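PDB 3KZH: probable sugar kinase from Clostridium perfringens, which probably phosphorylates a sugar, as expected of a carbohydrate kinase of the pfkB family, and is seen here with beta-D-glucopyranose bound. Local coordinates for residues 134-144 with 157-168; 50-61 with 77-85. All blocks are in the same frame, centred on the assembly; numbering follows the deposited sequence.

Contact 1 (134-144 with 157-168); sequences FENAEYTVLDS and FKDKTNFILDPV. With BGC (beta-D-glucopyranose), chain C.
Thr140 and Leu142 are gripped through their backbones by the neighbouring strand 162-166, which runs parallel to 139-143. Thr140 N donates to Asn162 O at 2.9 Å and Thr140 O accepts from Ile164 N; Leu142 repeats the pattern, its N giving a nearly straight bond to Ile164 O (167° at the hydrogen) and its O taking Asp166 N. Side chains alternate between the two faces. On one, the CB of Tyr139 meets Ile164 CD1 at 3.8 Å, while CG2 of Val141 packs on Ile164 CB. On the other, Leu142 CD1 lies 3.7 Å from Phe163 CD1, and Thr140 runs alongside the same ring, its CG2 touching Phe163 CE1. With its hydroxyl anti to the backbone N (chi1 -178°), Thr161 sends OG1 to Ala137 O at 2.9 Å, from above the carbonyl plane, and so ties the loop before the first strand to the loop before the second. Farther back, the Phe134 and Phe157 rings form an offset stack, planes 14° apart, and Phe134 CB sits over the centre of the Phe157 face. Glu135 CG touches the edge of that ring, while its carboxylate turns to a salt bridge with Arg131. At the C-terminal end, Ser144 OG donates to Pro167 O at 2.6 Å, and Val168 CG2 rests on Asp143 CB. Just beyond, glucose O2 donates to Val168 O at 2.8 Å, and its O1 lies 2.9 Å from Asp166 OD1. Helix 147-157 links the strands in a beta-alpha-beta crossover at the centre of the Rossmann-like sheet of the ribokinase fold, where the pocket lies at the C-terminal ends of the parallel strands.

Contact 2 (50-61 with 77-85); sequences ENMARVGVNTNF and HSKKIGYHM
Ala53 on helix 50-54 plugs into the turn that follows helix 77-81: its CB touches Ile81 CG2, the backbone of Gly82 and, at 3.9 Å, Tyr83 CB. This is the close-packed side. Tyr83 has CG between its backbone N and carbonyl carbon (chi1 54°), which lays the ring back between the two helices; Ser78 CB covers one face, Glu50 N lies over the other, and Phe61 CD2 reaches the ring edge 3.7 Å from Tyr83 CD1. Phe61 runs alongside Tyr83 and also alongside selenomethionine Met85, whose CG meets Phe61 CD2; the selenium stands obliquely to the ring in a Met-aromatic contact. Beside this apolar patch Glu50 reaches out, extended, and its OE2 takes Arg54 NE at 2.8 Å in a salt bridge nearly in the guanidinium plane. OE1 pairs with Arg46 and accepts only a weak bond from His77 NE2, with carboxylate and imidazole almost perpendicular. Ile81 CG2 packs on the aliphatic part of Arg54, CG at 3.8 Å. Two backbone bonds, His84 N to Thr59 O and the shorter Phe61 N to His84 O at 2.8 Å, link this packed side to a looser, wet rim formed by Asn58 and the exposed His84. There a water 2.7 Å from His84 NE2, lying in the plane of the imidazole, also donates to Asn58 OD1. Gly56, with positive phi, closes the first helix in a Schellman motif before the chain enters strand 59-62. The short, weakly bonded strand 83-84 runs parallel to 59-62 and is outermost, within this chain, in the main sheet of the alpha/beta domain of a ribokinase-type kinase.

In the fold
Both contacts pair parallel strands of one sheet, on either side of strand 9-12: contact 2 joins edge strand 83-84 to 59-62, and contact 1 joins 139-143 to 162-166. In the strand between them, Leu10 touches side chains of both contacts, and Val11 those of Phe61 and Met52 in contact 2; the centres of the two contacts lie about 17 Å apart. They also meet directly, Met52 CE of 50-61 packing 3.9 Å from Val141 CG2 of 134-144. Helix 44-54 serves both, carrying Ala53 into contact 2 and laying Val44 and Ile48 against Asp166 in contact 1. Contact 1 alone reaches the glucose, whose site is extended by Glu192; contact 2 contributes none of the residues lining that pocket.

Contact 1 (134-144 with 157-168)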
loop_
_atom_site.group_PDB
_atom_site.type_symbol
_atom_site.label_atom_id
_atom_site.label_comp_id
_atom_site.label_asym_id
_atom_site.label_seq_id
_atom_site.Cartn_x
_atom_site.Cartn_y
_atom_site.Cartn_z
ATOM N N PHE A 134 7.614 26.940 11.127
ATOM C CA PHE A 134 6.699 27.944 10.578
ATOM C C PHE A 134 7.365 29.312 10.485
ATOM O O PHE A 134 7.397 29.911 9.412
ATOM C CB PHE A 134 5.444 28.072 11.435
ATOM C CG PHE A 134 4.535 26.885 11.382
ATOM C CD1 PHE A 134 3.590 26.757 10.349
ATOM C CD2 PHE A 134 4.567 25.919 12.398
ATOM C CE1 PHE A 134 2.673 25.669 10.328
ATOM C CE2 PHE A 134 3.661 24.827 12.396
ATOM C CZ PHE A 134 2.711 24.703 11.360
ATOM N N GLU A 135 7.967 29.751 11.593
ATOM C CA GLU A 135 8.648 31.049 11.689
ATOM C C GLU A 135 9.814 31.284 10.720
ATOM O O GLU A 135 10.003 32.411 10.241
ATOM C CB GLU A 135 9.098 31.314 13.133
ATOM C CG GLU A 135 7.948 31.427 14.120
ATOM C CD GLU A 135 8.374 31.575 15.570
ATOM O OE1 GLU A 135 9.400 30.980 15.966
ATOM O OE2 GLU A 135 7.666 32.282 16.321
ATOM N N ASN A 136 10.568 30.226 10.418
ATOM C CA ASN A 136 11.705 30.331 9.500
ATOM C C ASN A 136 11.378 29.945 8.052
ATOM O O ASN A 136 12.271 29.904 7.201
ATOM C CB ASN A 136 12.907 29.532 10.020
ATOM C CG ASN A 136 13.417 30.046 11.356
ATOM O OD1 ASN A 136 13.218 29.408 12.389
ATOM N ND2 ASN A 136 14.055 31.211 11.345
ATOM N N ALA A 137 10.103 29.656 7.783
ATOM C CA ALA A 137 9.641 29.312 6.441
ATOM C C ALA A 137 9.428 30.599 5.667
ATOM O O ALA A 137 8.826 31.538 6.193
ATOM C CB ALA A 137 8.349 28.526 6.511
ATOM N N GLU A 138 9.941 30.663 4.438
ATOM C CA GLU A 138 9.786 31.876 3.625
ATOM C C GLU A 138 8.322 32.042 3.234
ATOM O O GLU A 138 7.773 33.143 3.311
ATOM C CB GLU A 138 10.663 31.841 2.373
ATOM C CG GLU A 138 12.111 31.425 2.572
ATOM C CD GLU A 138 12.960 32.469 3.284
ATOM O OE1 GLU A 138 12.824 33.676 2.973
ATOM O OE2 GLU A 138 13.781 32.075 4.143
ATOM N N TYR A 139 7.711 30.943 2.785
ATOM C CA TYR A 139 6.295 30.920 2.422
ATOM C C TYR A 139 5.676 29.665 3.028
ATOM O O TYR A 139 6.384 28.684 3.288
ATOM C CB TYR A 139 6.075 30.989 0.888
ATOM C CG TYR A 139 6.517 32.294 0.232
ATOM C CD1 TYR A 139 5.633 33.360 0.055
ATOM C CD2 TYR A 139 7.852 32.497 -0.132
ATOM C CE1 TYR A 139 6.095 34.611 -0.465
ATOM C CE2 TYR A 139 8.323 33.708 -0.635
ATOM C CZ TYR A 139 7.446 34.762 -0.801
ATOM O OH TYR A 139 7.932 35.956 -1.283
ATOM N N THR A 140 4.387 29.737 3.360
ATOM C CA THR A 140 3.684 28.593 3.936
ATOM C C THR A 140 2.324 28.381 3.259
ATOM O O THR A 140 1.446 29.240 3.310
ATOM C CB THR A 140 3.575 28.670 5.501
ATOM O OG1 THR A 140 4.887 28.680 6.075
ATOM C CG2 THR A 140 2.831 27.462 6.071
ATOM N N VAL A 141 2.179 27.223 2.615
ATOM C CA VAL A 141 0.965 26.856 1.883
ATOM C C VAL A 141 -0.040 26.152 2.782
ATOM O O VAL A 141 0.300 25.263 3.569
ATOM C CB VAL A 141 1.297 25.952 0.643
ATOM C CG1 VAL A 141 0.025 25.466 -0.070
ATOM C CG2 VAL A 141 2.182 26.705 -0.334
ATOM N N LEU A 142 -1.287 26.583 2.654
ATOM C CA LEU A 142 -2.407 26.033 3.398
ATOM C C LEU A 142 -3.575 25.926 2.440
ATOM O O LEU A 142 -3.627 26.623 1.429
ATOM C CB LEU A 142 -2.835 26.972 4.550
ATOM C CG LEU A 142 -1.982 27.326 5.777
ATOM C CD1 LEU A 142 -2.739 28.266 6.685
ATOM C CD2 LEU A 142 -1.598 26.087 6.529
ATOM N N ASP A 143 -4.489 25.018 2.755
ATOM C CA ASP A 143 -5.721 24.865 2.002
ATOM C C ASP A 143 -6.835 25.250 2.979
ATOM O O ASP A 143 -6.537 25.570 4.127
ATOM C CB ASP A 143 -5.875 23.448 1.400
ATOM C CG ASP A 143 -5.979 22.319 2.435
ATOM O OD1 ASP A 143 -6.034 22.540 3.664
ATOM O OD2 ASP A 143 -6.009 21.162 1.970
ATOM N N SER A 144 -8.093 25.152 2.559
ATOM C CA SER A 144 -9.224 25.531 3.405
ATOM C C SER A 144 -9.927 24.411 4.196
ATOM O O SER A 144 -11.115 24.529 4.523
ATOM C CB SER A 144 -10.225 26.294 2.550
ATOM O OG SER A 144 -10.596 25.490 1.454
ATOM N N PHE A 157 1.510 33.317 13.297
ATOM C CA PHE A 157 2.638 33.401 12.349
ATOM C C PHE A 157 2.581 34.326 11.122
ATOM O O PHE A 157 3.550 34.353 10.353
ATOM C CB PHE A 157 3.037 31.990 11.848
ATOM C CG PHE A 157 3.197 30.958 12.931
ATOM C CD1 PHE A 157 4.342 30.938 13.748
ATOM C CD2 PHE A 157 2.185 30.013 13.155
ATOM C CE1 PHE A 157 4.479 29.973 14.791
ATOM C CE2 PHE A 157 2.298 29.048 14.183
ATOM C CZ PHE A 157 3.448 29.026 15.008
ATOM N N LYS A 158 1.503 35.101 10.943
ATOM C CA LYS A 158 1.360 35.993 9.774
ATOM C C LYS A 158 2.489 36.996 9.461
ATOM O O LYS A 158 2.710 37.338 8.296
ATOM C CB LYS A 158 0.013 36.730 9.788
ATOM C CG LYS A 158 -0.152 37.779 10.886
ATOM C CD LYS A 158 -1.251 38.757 10.535
ATOM C CE LYS A 158 -1.406 39.857 11.572
ATOM N NZ LYS A 158 -1.829 39.323 12.894
ATOM N N ASP A 159 3.194 37.455 10.493
ATOM C CA ASP A 159 4.290 38.413 10.320
ATOM C C ASP A 159 5.659 37.733 10.296
ATOM O O ASP A 159 6.678 38.383 10.032
ATOM C CB ASP A 159 4.257 39.477 11.425
ATOM C CG ASP A 159 2.941 40.230 11.483
ATOM O OD1 ASP A 159 2.637 40.980 10.530
ATOM O OD2 ASP A 159 2.212 40.062 12.487
ATOM N N LYS A 160 5.660 36.427 10.572
ATOM C CA LYS A 160 6.866 35.595 10.604
ATOM C C LYS A 160 7.073 34.804 9.304
ATOM O O LYS A 160 8.209 34.523 8.917
ATOM C CB LYS A 160 6.812 34.655 11.817
ATOM C CG LYS A 160 7.049 35.329 13.184
ATOM C CD LYS A 160 5.830 35.243 14.125
ATOM C CE LYS A 160 4.818 36.375 13.879
ATOM N NZ LYS A 160 3.495 36.237 14.556
ATOM N N THR A 161 5.965 34.424 8.665
ATOM C CA THR A 161 5.973 33.696 7.393
ATOM C C THR A 161 4.856 34.201 6.471
ATOM O O THR A 161 3.838 34.719 6.935
ATOM C CB THR A 161 5.867 32.146 7.574
ATOM O OG1 THR A 161 5.916 31.496 6.289
ATOM C CG2 THR A 161 4.602 31.747 8.301
ATOM N N ASN A 162 5.057 34.030 5.170
ATOM C CA ASN A 162 4.102 34.463 4.163
ATOM C C ASN A 162 3.170 33.336 3.698
ATOM O O ASN A 162 3.554 32.461 2.924
ATOM C CB ASN A 162 4.861 35.053 2.981
ATOM C CG ASN A 162 5.507 36.394 3.283
ATOM O OD1 ASN A 162 6.579 36.696 2.757
ATOM N ND2 ASN A 162 4.828 37.232 4.061
ATOM N N PHE A 163 1.925 33.399 4.146
ATOM C CA PHE A 163 0.925 32.384 3.830
ATOM C C PHE A 163 0.312 32.398 2.425
ATOM O O PHE A 163 0.036 33.457 1.869
ATOM C CB PHE A 163 -0.175 32.420 4.880
ATOM C CG PHE A 163 0.224 31.871 6.203
ATOM C CD1 PHE A 163 0.155 30.498 6.447
ATOM C CD2 PHE A 163 0.625 32.733 7.240
ATOM C CE1 PHE A 163 0.477 29.966 7.724
ATOM C CE2 PHE A 163 0.948 32.224 8.516
ATOM C CZ PHE A 163 0.875 30.835 8.760
ATOM N N ILE A 164 0.128 31.202 1.860
ATOM C CA ILE A 164 -0.453 31.021 0.523
ATOM C C ILE A 164 -1.722 30.146 0.606
ATOM O O ILE A 164 -1.668 29.013 1.085
ATOM C CB ILE A 164 0.577 30.384 -0.493
ATOM C CG1 ILE A 164 1.889 31.193 -0.537
ATOM C CG2 ILE A 164 -0.036 30.301 -1.902
ATOM C CD1 ILE A 164 3.002 30.580 -1.354
ATOM N N LEU A 165 -2.842 30.667 0.102
ATOM C CA LEU A 165 -4.113 29.944 0.111
ATOM C C LEU A 165 -4.563 29.299 -1.203
ATOM O O LEU A 165 -4.593 29.946 -2.248
ATOM C CB LEU A 165 -5.254 30.851 0.625
ATOM C CG LEU A 165 -6.709 30.345 0.745
ATOM C CD1 LEU A 165 -6.828 29.178 1.717
ATOM C CD2 LEU A 165 -7.652 31.468 1.144
ATOM N N ASP A 166 -4.967 28.030 -1.095
ATOM C CA ASP A 166 -5.529 27.236 -2.188
ATOM C C ASP A 166 -6.933 26.936 -1.602
ATOM O O ASP A 166 -7.073 26.035 -0.780
ATOM C CB ASP A 166 -4.729 25.936 -2.392
ATOM C CG ASP A 166 -5.170 25.142 -3.637
ATOM O OD1 ASP A 166 -6.356 25.211 -4.016
ATOM O OD2 ASP A 166 -4.323 24.447 -4.246
ATOM N N PRO A 167 -7.983 27.687 -2.011
ATOM C CA PRO A 167 -9.352 27.487 -1.501
ATOM C C PRO A 167 -10.075 26.149 -1.689
ATOM O O PRO A 167 -11.115 25.952 -1.068
ATOM C CB PRO A 167 -10.142 28.636 -2.146
ATOM C CG PRO A 167 -9.115 29.670 -2.396
ATOM C CD PRO A 167 -7.964 28.847 -2.916
ATOM N N VAL A 168 -9.535 25.248 -2.519
ATOM C CA VAL A 168 -10.107 23.905 -2.805
ATOM C C VAL A 168 -11.498 23.876 -3.503
ATOM O O VAL A 168 -11.656 23.220 -4.540
ATOM C CB VAL A 168 -10.038 22.948 -1.545
ATOM C CG1 VAL A 168 -10.586 21.554 -1.858
ATOM C CG2 VAL A 168 -8.594 22.817 -1.077
HETATM C C2 BGC C . -9.682 24.608 -7.417
HETATM C C3 BGC C . -9.131 24.274 -8.837
HETATM C C4 BGC C . -8.463 25.632 -9.310
HETATM C C5 BGC C . -7.322 26.129 -8.324
HETATM C C6 BGC C . -6.675 27.402 -8.691
HETATM C C1 BGC C . -8.507 25.007 -6.527
HETATM O O1 BGC C . -8.935 25.247 -5.386
HETATM O O2 BGC C . -10.219 23.564 -6.937
HETATM O O3 BGC C . -10.187 24.018 -9.520
HETATM O O4 BGC C . -7.991 25.445 -10.525
HETATM O O5 BGC C . -7.847 26.258 -7.024
HETATM O O HOH W 1 10.304 33.692 7.327
#

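Contact 2 (50-61 with 77-85)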
loop_
_atom_site.group_PDB
_atom_site.type_symbol
_atom_site.label_atom_id
_atom_site.label_comp_id
_atom_site.label_asym_id
_atom_site.label_seq_id
_atom_site.Cartn_x
_atom_site.Cartn_y
_atom_site.Cartn_z
ATOM N N GLU A 50 4.675 17.616 -3.747
ATOM C CA GLU A 50 5.324 16.734 -4.736
ATOM C C GLU A 50 5.754 17.538 -5.964
ATOM O O GLU A 50 6.932 17.489 -6.338
ATOM C CB GLU A 50 4.443 15.534 -5.172
ATOM C CG GLU A 50 5.284 14.452 -5.888
ATOM C CD GLU A 50 4.525 13.320 -6.583
ATOM O OE1 GLU A 50 3.454 12.886 -6.120
ATOM O OE2 GLU A 50 5.045 12.822 -7.606
ATOM N N ASN A 51 4.824 18.323 -6.520
ATOM C CA ASN A 51 5.066 19.174 -7.700
ATOM C C ASN A 51 6.220 20.175 -7.476
ATOM O O ASN A 51 6.998 20.447 -8.390
ATOM C CB ASN A 51 3.803 19.966 -8.078
ATOM C CG ASN A 51 2.695 19.105 -8.648
ATOM O OD1 ASN A 51 1.652 18.901 -8.010
ATOM N ND2 ASN A 51 2.881 18.656 -9.878
HETATM N N MSE A 52 6.335 20.655 -6.230
HETATM C CA MSE A 52 7.363 21.607 -5.780
HETATM C C MSE A 52 8.755 20.966 -5.728
HETATM O O MSE A 52 9.726 21.515 -6.249
HETATM C CB MSE A 52 7.014 22.159 -4.387
HETATM C CG MSE A 52 6.231 23.450 -4.389
HETATM SE SE MSE A 52 5.968 24.225 -2.648
HETATM C CE MSE A 52 4.572 25.523 -3.136
ATOM N N ALA A 53 8.833 19.798 -5.095
ATOM C CA ALA A 53 10.071 19.031 -4.954
ATOM C C ALA A 53 10.546 18.552 -6.331
ATOM O O ALA A 53 11.754 18.516 -6.603
ATOM C CB ALA A 53 9.838 17.853 -4.028
ATOM N N ARG A 54 9.579 18.265 -7.212
ATOM C CA ARG A 54 9.852 17.818 -8.580
ATOM C C ARG A 54 10.548 18.874 -9.436
ATOM O O ARG A 54 11.338 18.533 -10.302
ATOM C CB ARG A 54 8.563 17.355 -9.275
ATOM C CG ARG A 54 8.242 15.883 -9.027
ATOM C CD ARG A 54 6.916 15.460 -9.637
ATOM N NE ARG A 54 6.725 14.011 -9.565
ATOM C CZ ARG A 54 7.123 13.146 -10.502
ATOM N NH1 ARG A 54 7.733 13.572 -11.597
ATOM N NH2 ARG A 54 6.949 11.849 -10.325
ATOM N N VAL A 55 10.270 20.151 -9.169
ATOM C CA VAL A 55 10.883 21.241 -9.917
ATOM C C VAL A 55 12.085 21.861 -9.203
ATOM O O VAL A 55 12.612 22.892 -9.625
ATOM C CB VAL A 55 9.854 22.310 -10.366
ATOM C CG1 VAL A 55 8.837 21.693 -11.313
ATOM C CG2 VAL A 55 9.169 22.950 -9.175
ATOM N N GLY A 56 12.498 21.217 -8.109
ATOM C CA GLY A 56 13.660 21.651 -7.356
ATOM C C GLY A 56 13.514 22.547 -6.145
ATOM O O GLY A 56 14.527 22.990 -5.616
ATOM N N VAL A 57 12.290 22.816 -5.694
ATOM C CA VAL A 57 12.090 23.660 -4.510
ATOM C C VAL A 57 12.410 22.827 -3.275
ATOM O O VAL A 57 12.048 21.656 -3.205
ATOM C CB VAL A 57 10.614 24.187 -4.369
ATOM C CG1 VAL A 57 10.486 25.202 -3.236
ATOM C CG2 VAL A 57 10.124 24.778 -5.663
ATOM N N ASN A 58 13.138 23.437 -2.341
ATOM C CA ASN A 58 13.507 22.824 -1.062
ATOM C C ASN A 58 12.185 22.942 -0.314
ATOM O O ASN A 58 11.740 24.041 0.036
ATOM C CB ASN A 58 14.635 23.630 -0.405
ATOM C CG ASN A 58 15.135 23.017 0.893
ATOM O OD1 ASN A 58 15.042 21.807 1.113
ATOM N ND2 ASN A 58 15.684 23.862 1.762
ATOM N N THR A 59 11.516 21.799 -0.223
ATOM C CA THR A 59 10.192 21.697 0.350
ATOM C C THR A 59 10.116 20.979 1.676
ATOM O O THR A 59 10.669 19.903 1.850
ATOM C CB THR A 59 9.245 20.963 -0.667
ATOM O OG1 THR A 59 9.420 21.531 -1.975
ATOM C CG2 THR A 59 7.761 21.064 -0.256
ATOM N N ASN A 60 9.397 21.596 2.603
ATOM C CA ASN A 60 9.147 21.004 3.904
ATOM C C ASN A 60 7.643 20.733 3.898
ATOM O O ASN A 60 6.824 21.644 3.779
ATOM C CB ASN A 60 9.550 21.944 5.052
ATOM C CG ASN A 60 9.469 21.274 6.420
ATOM O OD1 ASN A 60 8.465 20.639 6.747
ATOM N ND2 ASN A 60 10.511 21.430 7.228
ATOM N N PHE A 61 7.300 19.456 3.943
ATOM C CA PHE A 61 5.907 19.036 3.966
ATOM C C PHE A 61 5.531 18.475 5.334
ATOM O O PHE A 61 5.888 17.352 5.673
ATOM C CB PHE A 61 5.596 18.019 2.845
ATOM C CG PHE A 61 4.139 17.578 2.798
ATOM C CD1 PHE A 61 3.089 18.491 3.053
ATOM C CD2 PHE A 61 3.812 16.244 2.525
ATOM C CE1 PHE A 61 1.744 18.086 3.047
ATOM C CE2 PHE A 61 2.472 15.823 2.516
ATOM C CZ PHE A 61 1.432 16.740 2.776
ATOM N N HIS A 77 7.963 7.514 -0.654
ATOM C CA HIS A 77 7.750 8.290 -1.879
ATOM C C HIS A 77 8.332 9.700 -1.715
ATOM O O HIS A 77 8.905 10.243 -2.652
ATOM C CB HIS A 77 6.262 8.349 -2.226
ATOM C CG HIS A 77 5.965 9.023 -3.531
ATOM N ND1 HIS A 77 6.254 8.447 -4.750
ATOM C CD2 HIS A 77 5.390 10.216 -3.808
ATOM C CE1 HIS A 77 5.866 9.258 -5.720
ATOM N NE2 HIS A 77 5.340 10.336 -5.174
ATOM N N SER A 78 8.250 10.229 -0.491
ATOM C CA SER A 78 8.782 11.548 -0.161
ATOM C C SER A 78 10.302 11.614 -0.213
ATOM O O SER A 78 10.861 12.640 -0.595
ATOM C CB SER A 78 8.242 12.035 1.191
ATOM O OG SER A 78 8.767 11.340 2.305
ATOM N N LYS A 79 10.956 10.506 0.141
ATOM C CA LYS A 79 12.421 10.404 0.107
ATOM C C LYS A 79 12.902 10.208 -1.331
ATOM O O LYS A 79 13.996 10.646 -1.682
ATOM C CB LYS A 79 12.922 9.253 0.986
ATOM C CG LYS A 79 12.734 9.459 2.486
ATOM C CD LYS A 79 13.061 8.178 3.221
ATOM C CE LYS A 79 12.971 8.337 4.717
ATOM N NZ LYS A 79 13.099 7.017 5.412
ATOM N N LYS A 80 12.065 9.581 -2.158
ATOM C CA LYS A 80 12.372 9.342 -3.568
ATOM C C LYS A 80 12.271 10.649 -4.372
ATOM O O LYS A 80 13.176 10.968 -5.151
ATOM C CB LYS A 80 11.422 8.284 -4.142
ATOM C CG LYS A 80 11.623 7.951 -5.618
ATOM C CD LYS A 80 10.444 7.167 -6.174
ATOM C CE LYS A 80 10.528 7.092 -7.689
ATOM N NZ LYS A 80 9.350 6.435 -8.315
ATOM N N ILE A 81 11.186 11.402 -4.153
ATOM C CA ILE A 81 10.948 12.671 -4.848
ATOM C C ILE A 81 11.733 13.831 -4.224
ATOM O O ILE A 81 12.356 14.624 -4.939
ATOM C CB ILE A 81 9.422 13.006 -4.938
ATOM C CG1 ILE A 81 8.650 11.889 -5.666
ATOM C CG2 ILE A 81 9.190 14.357 -5.634
ATOM C CD1 ILE A 81 9.130 11.552 -7.108
ATOM N N GLY A 82 11.701 13.937 -2.903
ATOM C CA GLY A 82 12.441 15.010 -2.265
ATOM C C GLY A 82 11.672 16.011 -1.439
ATOM O O GLY A 82 12.187 17.104 -1.207
ATOM N N TYR A 83 10.431 15.693 -1.068
ATOM C CA TYR A 83 9.655 16.590 -0.212
ATOM C C TYR A 83 9.806 16.048 1.212
ATOM O O TYR A 83 9.395 14.929 1.521
ATOM C CB TYR A 83 8.193 16.792 -0.688
ATOM C CG TYR A 83 7.321 15.567 -0.918
ATOM C CD1 TYR A 83 6.333 15.208 0.013
ATOM C CD2 TYR A 83 7.438 14.791 -2.091
ATOM C CE1 TYR A 83 5.475 14.101 -0.203
ATOM C CE2 TYR A 83 6.575 13.671 -2.325
ATOM C CZ TYR A 83 5.601 13.337 -1.363
ATOM O OH TYR A 83 4.815 12.212 -1.519
ATOM N N HIS A 84 10.533 16.817 2.021
ATOM C CA HIS A 84 10.876 16.476 3.406
ATOM C C HIS A 84 9.722 16.514 4.395
ATOM O O HIS A 84 9.184 17.566 4.726
ATOM C CB HIS A 84 12.045 17.350 3.847
ATOM C CG HIS A 84 13.158 17.392 2.843
ATOM N ND1 HIS A 84 13.944 16.292 2.557
ATOM C CD2 HIS A 84 13.562 18.371 2.000
ATOM C CE1 HIS A 84 14.779 16.595 1.579
ATOM N NE2 HIS A 84 14.570 17.847 1.223
HETATM N N MSE A 85 9.383 15.331 4.888
HETATM C CA MSE A 85 8.273 15.146 5.812
HETATM C C MSE A 85 8.677 14.895 7.260
HETATM O O MSE A 85 7.838 14.494 8.070
HETATM C CB MSE A 85 7.386 13.995 5.314
HETATM C CG MSE A 85 6.699 14.235 3.994
HETATM SE SE MSE A 85 5.569 12.732 3.589
HETATM C CE MSE A 85 4.126 13.163 4.782
HETATM O O HOH W 2 15.333 19.518 -0.798
HETATM O O HOH W 3 12.820 19.459 -1.307
HETATM O O HOH W 4 8.058 18.095 7.778
#